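Local coordinates for protein superoxide dismutase [Mn/Fe] (Aeropyrum pernix, PDB 3AK1) that probably converts superoxide radicals into dioxygen and hydrogen peroxide, using manganese or iron as its metal cofactor, at residues F4-L9 with A46-E51. Residues are numbered along the deposited sequence; the frame is centred on the assembly and turned at random.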
loop_
_atom_site.group_PDB
_atom_site.type_symbol
_atom_site.label_atom_id
_atom_site.label_comp_id
_atom_site.label_asym_id
_atom_site.label_seq_id
_atom_site.Cartn_x
_atom_site.Cartn_y
_atom_site.Cartn_z
ATOM N N PHE B 4 14.839 8.794 -23.321
ATOM C CA PHE B 4 13.765 7.786 -23.265
ATOM C C PHE B 4 12.779 7.745 -24.436
ATOM O O PHE B 4 12.382 8.779 -24.981
ATOM C CB PHE B 4 12.996 7.888 -21.934
ATOM C CG PHE B 4 11.872 8.902 -21.940
ATOM C CD1 PHE B 4 10.556 8.503 -22.184
ATOM C CD2 PHE B 4 12.124 10.248 -21.689
ATOM C CE1 PHE B 4 9.514 9.425 -22.175
ATOM C CE2 PHE B 4 11.085 11.184 -21.687
ATOM C CZ PHE B 4 9.779 10.772 -21.929
ATOM N N LYS B 5 12.394 6.523 -24.807
ATOM C CA LYS B 5 11.325 6.294 -25.774
ATOM C C LYS B 5 9.981 6.500 -25.080
ATOM O O LYS B 5 9.753 5.971 -23.984
ATOM C CB LYS B 5 11.419 4.888 -26.375
ATOM C CG LYS B 5 12.474 4.754 -27.466
ATOM C CD LYS B 5 12.918 3.307 -27.680
ATOM C CE LYS B 5 11.997 2.551 -28.617
ATOM N NZ LYS B 5 12.560 1.207 -28.929
ATOM N N ARG B 6 9.116 7.277 -25.733
ATOM C CA ARG B 6 7.821 7.637 -25.167
ATOM C C ARG B 6 6.747 6.561 -25.367
ATOM O O ARG B 6 6.788 5.777 -26.325
ATOM C CB ARG B 6 7.339 8.980 -25.731
ATOM C CG ARG B 6 8.125 10.184 -25.233
ATOM C CD ARG B 6 7.252 11.425 -25.178
ATOM N NE ARG B 6 7.697 12.374 -24.157
ATOM C CZ ARG B 6 6.892 13.218 -23.516
ATOM N NH1 ARG B 6 5.593 13.236 -23.780
ATOM N NH2 ARG B 6 7.383 14.047 -22.604
ATOM N N TYR B 7 5.787 6.534 -24.442
ATOM C CA TYR B 7 4.635 5.642 -24.555
ATOM C C TYR B 7 3.558 6.305 -25.387
ATOM O O TYR B 7 3.467 7.535 -25.434
ATOM C CB TYR B 7 4.097 5.247 -23.169
ATOM C CG TYR B 7 5.164 4.590 -22.335
ATOM C CD1 TYR B 7 5.801 5.287 -21.314
ATOM C CD2 TYR B 7 5.582 3.290 -22.610
ATOM C CE1 TYR B 7 6.810 4.692 -20.563
ATOM C CE2 TYR B 7 6.592 2.688 -21.868
ATOM C CZ TYR B 7 7.196 3.396 -20.850
ATOM O OH TYR B 7 8.193 2.807 -20.119
ATOM N N GLU B 8 2.755 5.477 -26.046
ATOM C CA GLU B 8 1.677 5.939 -26.918
ATOM C C GLU B 8 0.381 5.216 -26.604
ATOM O O GLU B 8 0.393 4.022 -26.280
ATOM C CB GLU B 8 2.038 5.690 -28.383
ATOM C CG GLU B 8 3.109 6.626 -28.933
ATOM C CD GLU B 8 3.563 6.263 -30.340
ATOM O OE1 GLU B 8 2.760 5.705 -31.131
ATOM O OE2 GLU B 8 4.737 6.543 -30.660
ATOM N N LEU B 9 -0.736 5.931 -26.719
ATOM C CA LEU B 9 -2.049 5.317 -26.558
ATOM C C LEU B 9 -2.386 4.506 -27.804
ATOM O O LEU B 9 -2.511 5.072 -28.894
ATOM C CB LEU B 9 -3.131 6.367 -26.302
ATOM C CG LEU B 9 -4.566 5.845 -26.133
ATOM C CD1 LEU B 9 -4.713 5.096 -24.827
ATOM C CD2 LEU B 9 -5.559 6.992 -26.188
ATOM N N ALA B 46 6.658 11.431 -15.982
ATOM C CA ALA B 46 7.629 10.979 -14.984
ATOM C C ALA B 46 9.016 10.808 -15.603
ATOM O O ALA B 46 10.023 11.185 -15.002
ATOM C CB ALA B 46 7.166 9.673 -14.334
ATOM N N LEU B 47 9.055 10.223 -16.794
ATOM C CA LEU B 47 10.308 9.973 -17.493
ATOM C C LEU B 47 10.981 11.270 -17.912
ATOM O O LEU B 47 12.210 11.349 -17.939
ATOM C CB LEU B 47 10.075 9.052 -18.694
ATOM C CG LEU B 47 9.753 7.605 -18.295
ATOM C CD1 LEU B 47 9.524 6.707 -19.502
ATOM C CD2 LEU B 47 10.857 7.061 -17.440
ATOM N N GLU B 48 10.169 12.282 -18.211
ATOM C CA GLU B 48 10.668 13.614 -18.556
ATOM C C GLU B 48 11.363 14.256 -17.352
ATOM O O GLU B 48 12.397 14.910 -17.496
ATOM C CB GLU B 48 9.511 14.486 -19.051
ATOM C CG GLU B 48 9.930 15.775 -19.721
ATOM C CD GLU B 48 8.765 16.468 -20.402
ATOM O OE1 GLU B 48 7.761 16.778 -19.718
ATOM O OE2 GLU B 48 8.857 16.698 -21.631
ATOM N N LYS B 49 10.796 14.052 -16.167
ATOM C CA LYS B 49 11.403 14.531 -14.926
ATOM C C LYS B 49 12.730 13.832 -14.619
ATOM O O LYS B 49 13.663 14.461 -14.141
ATOM C CB LYS B 49 10.432 14.403 -13.751
ATOM C CG LYS B 49 9.271 15.380 -13.823
ATOM C CD LYS B 49 8.165 15.011 -12.843
ATOM C CE LYS B 49 6.850 15.687 -13.226
ATOM N NZ LYS B 49 5.740 15.383 -12.261
ATOM N N ILE B 50 12.813 12.529 -14.889
ATOM C CA ILE B 50 14.054 11.791 -14.669
ATOM C C ILE B 50 15.123 12.279 -15.650
ATOM O O ILE B 50 16.303 12.334 -15.309
ATOM C CB ILE B 50 13.857 10.248 -14.795
ATOM C CG1 ILE B 50 12.889 9.714 -13.723
ATOM C CG2 ILE B 50 15.192 9.504 -14.749
ATOM C CD1 ILE B 50 13.421 9.669 -12.295
ATOM N N GLU B 51 14.691 12.622 -16.861
ATOM C CA GLU B 51 15.565 13.183 -17.891
ATOM C C GLU B 51 16.217 14.463 -17.404
ATOM O O GLU B 51 17.447 14.591 -17.417
ATOM C CB GLU B 51 14.754 13.523 -19.129
ATOM C CG GLU B 51 14.745 12.482 -20.204
ATOM C CD GLU B 51 14.666 13.124 -21.573
ATOM O OE1 GLU B 51 15.487 14.021 -21.854
ATOM O OE2 GLU B 51 13.786 12.745 -22.370
#
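The Tyr7 hydroxyl hydrogen-bonds to OD1 of Asp136 and NE of Arg143, both of the second subunit, placing the segment at a subunit interface, while CE1 of the same ring meets CD1 of Leu47 at 3.5 Å. CB of Leu47 sits 3.4 Å from the centroid of the Phe4 ring, almost on the ring normal, a CH-pi contact over one face. CD1 of Leu47 also lies 3.4 Å from CD1 of Phe4. The extended N-terminal segment is thus laid against helix 25-54, part of the alpha-hairpin domain of iron/manganese superoxide dismutases, whose other long helix, 62-82, supplies Phe69 and Tyr73 against Tyr7. At the edge of the Phe4 ring, OE2 of Glu51 lies near the ring plane, 3.1 Å from CD2, where the slightly positive ring hydrogens would suit a carboxylate oxygen. With an alanine at Phe4 the ring is gone, and Leu47 CB is likely to lose the face it packs against and Glu51 OE2 the ring edge it meets. Glu51 OE1 turns instead to Ser3 OG, in a weak hydrogen bond. Beside this apolar part, Glu48 extends its chain with CG anti to the backbone N (chi1 -167°), which carries the carboxylate out along the flank of the helix. There NH2 of Arg6 lies 3.2 Å from OE2 of Glu48, a salt bridge seen in one of two Arg6 conformers and therefore doubtful; both residues are exposed, and solvent probably weakens the attraction.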